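Local coordinates for protein EccE5 (Mycobacterium xenopi RIVM700367, PDB 7B9F) that probably serves as a conserved membrane component of the ESX-5 type VII secretion system, helping to build the complex that exports mycobacterial proteins, at residues A[159-164]-A[201-206]; A[313-318]-A[326-331]. One frame throughout, in Å; residues are numbered along the deposited sequence.

Contact 1: A[159-164]-A[201-206]; sequences AIDIVS and VLRMDP
Asp-161 and Arg-203 meet in a salt bridge across two neighbouring antiparallel strands, 159-164 and 201-204. Carboxylate atom OD2 of Asp-161 faces NH1 at the edge of the Arg-203 guanidinium, near its plane; the exact separation in the model is doubtful. The two flat groups are turned 54° against each other. The arginine chain, extended from CG to NE, crosses the acid's side chain at a slant and brings NH1 to it. Beside the ion pair, CG2 of Val-201 rests against CB of Asp-161 at 3.6 Å. The backbone sets this spacing: Asp-161 and Val-201 form a hydrogen-bonded pair, with Asp-161 N to Val-201 O at 3.2 Å and Val-201 N to Asp-161 O at 3.1 Å. On the other face of the sheet, CD1 of Ile-160 lies 3.5 Å from CD2 of Leu-202, the two side chains side by side and pointing the same way; Leu-202 continues onto Thr-227 and Leu-230 of helix 219-234. The second oxygen of Asp-161, OD1, forms a salt bridge with NE of Arg-315. A buried carboxylate thus serves two arginines, one at each oxygen, and its negative charge probably compensates theirs where NH1 of Arg-203 and NH2 of Arg-315 come close.

Contact 2: A[313-318]-A[326-331]; sequences TVRLRP and SAWVRY
In the beta hairpin of strands 310-319 and 322-331 the two antiparallel arms are joined here by backbone bonds, with Trp-328 packed against Thr-313 and Arg-315 on one face. Methyl CG2 of Thr-313 makes a CH-pi contact with the indole, 3.5 Å from the centroid of its five-membered ring and 18° off the normal. The methyl lies between the backbone N and the carbonyl carbon of its own residue, a rotation that sets OG1 anti to N and lets it hydrogen-bond to Ile-162 O on the next strand. Trp-328 is itself turned back over the partner strand by a chi1 of 63°. The six-membered ring of the indole extends to Arg-315, where Trp-328 CZ3 is 4.1 Å from Arg-315 CB and Trp-328 CH2 stands over the centre of the guanidinium face. The two planes are 84° apart, so the indole stands nearly upright on the guanidinium and no parallel stack forms. NE of the arginine is engaged by Asp-161 in a salt bridge. On the opposite face, CG2 of Val-314 packs on CB of Ala-327 at 3.8 Å. Four backbone hydrogen bonds tie the arms: Thr-313 and Trp-328 exchange two, with Trp-328 N to Thr-313 O at 3.0 Å, while Arg-315 N reaches Ser-326 O at 2.7 Å and Ser-326 N reaches Arg-315 O at 3.1 Å. Between these pairs, Val-314 and Ala-327 form a non-hydrogen-bonded pair, and CA of Val-314 adds a C-H...O contact to Ser-326 O. Two hydrogen-bonded pairs flanking a non-hydrogen-bonded one form the ladder of an antiparallel beta hairpin; the Trp-328 packing is added on one face.

Both contacts belong to one antiparallel sheet, in which strands 159-166 and 310-319 are neighbours. Contact 1 is buried near the centre of the chain, whereas contact 2 lies about 11 Å from that centre and is a surface contact. Their centres are also about 11 Å apart, and probable backbone hydrogen bonds join them, Ile-160 O to Leu-316 N at 2.6 Å and Ile-162 N to Val-314 O at 2.8 Å. Contact 1 pairs successive strands joined by a long connection, part of it not modelled, and combines a buried charge pair with apolar packing towards a helix. Contact 2 adds to its local hairpin bonds an exposed indole packed on a methyl and a guanidinium, the arginine's ion pair being directed back to Asp-161.

Contact 1: A[159-164]-A[201-206]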
# COMPACT_ATOMS: atom_id res chain seq x y z
N ALA A 159 -9.98 35.19 1.07
CA ALA A 159 -9.88 36.51 0.47
C ALA A 159 -8.87 37.34 1.24
O ALA A 159 -8.67 37.15 2.44
CB ALA A 159 -11.24 37.21 0.44
N ILE A 160 -8.25 38.27 0.53
CA ILE A 160 -7.37 39.26 1.12
C ILE A 160 -7.93 40.61 0.71
O ILE A 160 -8.02 40.90 -0.49
CB ILE A 160 -5.93 39.12 0.62
CG1 ILE A 160 -5.38 37.74 0.92
CG2 ILE A 160 -5.05 40.16 1.29
CD1 ILE A 160 -5.34 37.42 2.33
N ASP A 161 -8.30 41.44 1.67
CA ASP A 161 -8.81 42.76 1.34
C ASP A 161 -7.83 43.82 1.83
O ASP A 161 -7.58 43.93 3.03
CB ASP A 161 -10.19 42.99 1.95
CG ASP A 161 -11.25 42.10 1.35
OD1 ASP A 161 -11.02 41.58 0.24
OD2 ASP A 161 -12.32 41.93 1.98
N ILE A 162 -7.29 44.59 0.89
CA ILE A 162 -6.56 45.80 1.26
C ILE A 162 -7.59 46.87 1.57
O ILE A 162 -8.44 47.18 0.73
CB ILE A 162 -5.63 46.26 0.13
CG1 ILE A 162 -4.51 45.26 -0.15
CG2 ILE A 162 -5.03 47.60 0.48
CD1 ILE A 162 -4.83 44.22 -1.19
N VAL A 163 -7.55 47.42 2.78
CA VAL A 163 -8.49 48.46 3.18
C VAL A 163 -7.69 49.69 3.58
O VAL A 163 -6.79 49.60 4.42
CB VAL A 163 -9.39 48.01 4.34
CG1 VAL A 163 -10.34 49.12 4.71
CG2 VAL A 163 -10.17 46.78 3.94
N SER A 164 -8.02 50.83 2.98
CA SER A 164 -7.40 52.10 3.32
C SER A 164 -8.48 53.16 3.39
O SER A 164 -9.38 53.18 2.55
CB SER A 164 -6.34 52.49 2.30
OG SER A 164 -6.80 52.24 0.99
N VAL A 201 -7.12 42.72 5.86
CA VAL A 201 -8.04 41.87 6.61
C VAL A 201 -8.08 40.50 5.95
O VAL A 201 -8.02 40.39 4.72
CB VAL A 201 -9.44 42.49 6.76
CG1 VAL A 201 -9.32 43.89 7.34
CG2 VAL A 201 -10.21 42.51 5.47
N LEU A 202 -8.13 39.46 6.77
CA LEU A 202 -7.91 38.09 6.35
C LEU A 202 -9.21 37.31 6.50
O LEU A 202 -9.86 37.42 7.54
CB LEU A 202 -6.82 37.45 7.21
CG LEU A 202 -5.40 38.01 7.14
CD1 LEU A 202 -4.52 37.34 8.15
CD2 LEU A 202 -4.81 37.93 5.78
N ARG A 203 -9.59 36.54 5.50
CA ARG A 203 -10.74 35.66 5.62
C ARG A 203 -10.34 34.21 5.41
O ARG A 203 -9.59 33.88 4.48
CB ARG A 203 -11.84 36.04 4.63
CG ARG A 203 -12.55 37.32 5.00
CD ARG A 203 -13.76 37.56 4.11
NE ARG A 203 -14.51 38.74 4.53
CZ ARG A 203 -14.16 39.99 4.28
NH1 ARG A 203 -13.05 40.26 3.60
NH2 ARG A 203 -14.92 40.99 4.72
N MET A 204 -10.84 33.32 6.27
CA MET A 204 -10.58 31.90 6.14
C MET A 204 -11.83 31.11 6.53
O MET A 204 -12.50 31.44 7.51
CB MET A 204 -9.41 31.45 7.03
CG MET A 204 -9.07 29.97 6.88
SD MET A 204 -7.69 29.41 7.88
CE MET A 204 -8.44 29.44 9.50
N ASP A 205 -12.12 30.06 5.77
CA ASP A 205 -13.17 29.11 6.11
C ASP A 205 -12.48 27.84 6.56
O ASP A 205 -11.69 27.27 5.79
CB ASP A 205 -14.07 28.84 4.90
CG ASP A 205 -15.11 27.72 5.13
OD1 ASP A 205 -15.27 27.20 6.26
OD2 ASP A 205 -15.77 27.35 4.14
N PRO A 206 -12.71 27.37 7.79
CA PRO A 206 -12.08 26.11 8.22
C PRO A 206 -12.50 24.91 7.39
O PRO A 206 -11.72 23.96 7.27
CB PRO A 206 -12.56 25.97 9.67
CG PRO A 206 -12.84 27.32 10.10
CD PRO A 206 -13.42 28.01 8.89

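Contact 2: A[313-318]-A[326-331]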
# COMPACT_ATOMS: atom_id res chain seq x y z
N THR A 313 -10.82 50.18 -1.23
CA THR A 313 -10.58 48.78 -0.91
C THR A 313 -10.39 47.94 -2.16
O THR A 313 -11.06 48.16 -3.18
CB THR A 313 -11.69 48.22 -0.03
OG1 THR A 313 -11.40 46.85 0.28
CG2 THR A 313 -13.03 48.34 -0.69
N VAL A 314 -9.45 47.01 -2.08
CA VAL A 314 -9.09 46.11 -3.17
C VAL A 314 -9.13 44.69 -2.63
O VAL A 314 -8.51 44.40 -1.60
CB VAL A 314 -7.70 46.43 -3.73
CG1 VAL A 314 -7.43 45.57 -4.92
CG2 VAL A 314 -7.58 47.89 -4.11
N ARG A 315 -9.84 43.81 -3.32
CA ARG A 315 -10.02 42.44 -2.87
C ARG A 315 -9.18 41.49 -3.72
O ARG A 315 -9.21 41.56 -4.95
CB ARG A 315 -11.49 42.03 -2.93
CG ARG A 315 -11.72 40.55 -2.71
CD ARG A 315 -13.16 40.29 -2.36
NE ARG A 315 -13.45 40.79 -1.02
CZ ARG A 315 -14.63 40.66 -0.41
NH1 ARG A 315 -15.63 40.05 -1.04
NH2 ARG A 315 -14.80 41.13 0.81
N LEU A 316 -8.44 40.61 -3.06
CA LEU A 316 -7.69 39.55 -3.71
C LEU A 316 -8.33 38.21 -3.38
O LEU A 316 -8.57 37.90 -2.21
CB LEU A 316 -6.24 39.56 -3.25
CG LEU A 316 -5.51 40.89 -3.35
CD1 LEU A 316 -4.24 40.83 -2.54
CD2 LEU A 316 -5.20 41.20 -4.78
N ARG A 317 -8.60 37.42 -4.41
CA ARG A 317 -9.20 36.11 -4.23
C ARG A 317 -8.44 35.07 -5.05
O ARG A 317 -7.93 35.39 -6.12
CB ARG A 317 -10.66 36.11 -4.69
CG ARG A 317 -11.60 36.89 -3.80
CD ARG A 317 -13.01 36.39 -3.97
NE ARG A 317 -13.18 35.07 -3.37
CZ ARG A 317 -13.69 34.03 -4.01
NH1 ARG A 317 -14.08 34.15 -5.27
NH2 ARG A 317 -13.81 32.86 -3.39
N PRO A 318 -8.35 33.84 -4.57
CA PRO A 318 -7.85 32.76 -5.42
C PRO A 318 -8.85 32.45 -6.51
O PRO A 318 -10.06 32.49 -6.29
CB PRO A 318 -7.67 31.59 -4.47
CG PRO A 318 -8.62 31.85 -3.38
CD PRO A 318 -8.82 33.33 -3.27
N SER A 326 -10.18 42.58 -7.75
CA SER A 326 -11.30 43.49 -7.95
C SER A 326 -11.23 44.56 -6.87
O SER A 326 -10.64 44.35 -5.81
CB SER A 326 -12.64 42.76 -7.91
OG SER A 326 -12.73 41.85 -8.99
N ALA A 327 -11.85 45.71 -7.14
CA ALA A 327 -11.74 46.83 -6.22
C ALA A 327 -12.96 47.73 -6.32
O ALA A 327 -13.70 47.69 -7.31
CB ALA A 327 -10.48 47.65 -6.49
N TRP A 328 -13.17 48.53 -5.28
CA TRP A 328 -14.22 49.54 -5.27
C TRP A 328 -13.87 50.59 -4.23
O TRP A 328 -12.98 50.39 -3.39
CB TRP A 328 -15.60 48.93 -4.99
CG TRP A 328 -15.75 48.28 -3.66
CD1 TRP A 328 -16.28 48.84 -2.53
CD2 TRP A 328 -15.42 46.93 -3.32
NE1 TRP A 328 -16.28 47.92 -1.51
CE2 TRP A 328 -15.76 46.74 -1.97
CE3 TRP A 328 -14.86 45.87 -4.03
CZ2 TRP A 328 -15.55 45.54 -1.31
CZ3 TRP A 328 -14.66 44.67 -3.38
CH2 TRP A 328 -15.01 44.52 -2.03
N VAL A 329 -14.58 51.72 -4.29
CA VAL A 329 -14.31 52.86 -3.42
C VAL A 329 -15.62 53.57 -3.13
O VAL A 329 -16.54 53.56 -3.95
CB VAL A 329 -13.27 53.80 -4.08
CG1 VAL A 329 -13.79 54.33 -5.40
CG2 VAL A 329 -12.88 54.95 -3.17
N ARG A 330 -15.72 54.15 -1.94
CA ARG A 330 -16.83 55.01 -1.58
C ARG A 330 -16.29 56.26 -0.88
O ARG A 330 -15.21 56.24 -0.29
CB ARG A 330 -17.83 54.28 -0.68
CG ARG A 330 -17.22 53.79 0.61
CD ARG A 330 -18.27 53.27 1.58
NE ARG A 330 -17.65 52.71 2.76
CZ ARG A 330 -17.31 53.42 3.83
NH1 ARG A 330 -17.54 54.72 3.86
NH2 ARG A 330 -16.74 52.82 4.87
N TYR A 331 -17.05 57.35 -0.98
CA TYR A 331 -16.65 58.65 -0.46
C TYR A 331 -17.65 59.14 0.57
O TYR A 331 -18.82 58.74 0.57
CB TYR A 331 -16.54 59.67 -1.59
CG TYR A 331 -15.57 59.29 -2.68
CD1 TYR A 331 -14.22 59.55 -2.55
CD2 TYR A 331 -16.01 58.69 -3.85
CE1 TYR A 331 -13.33 59.21 -3.55
CE2 TYR A 331 -15.13 58.35 -4.85
CZ TYR A 331 -13.80 58.61 -4.69
OH TYR A 331 -12.91 58.28 -5.69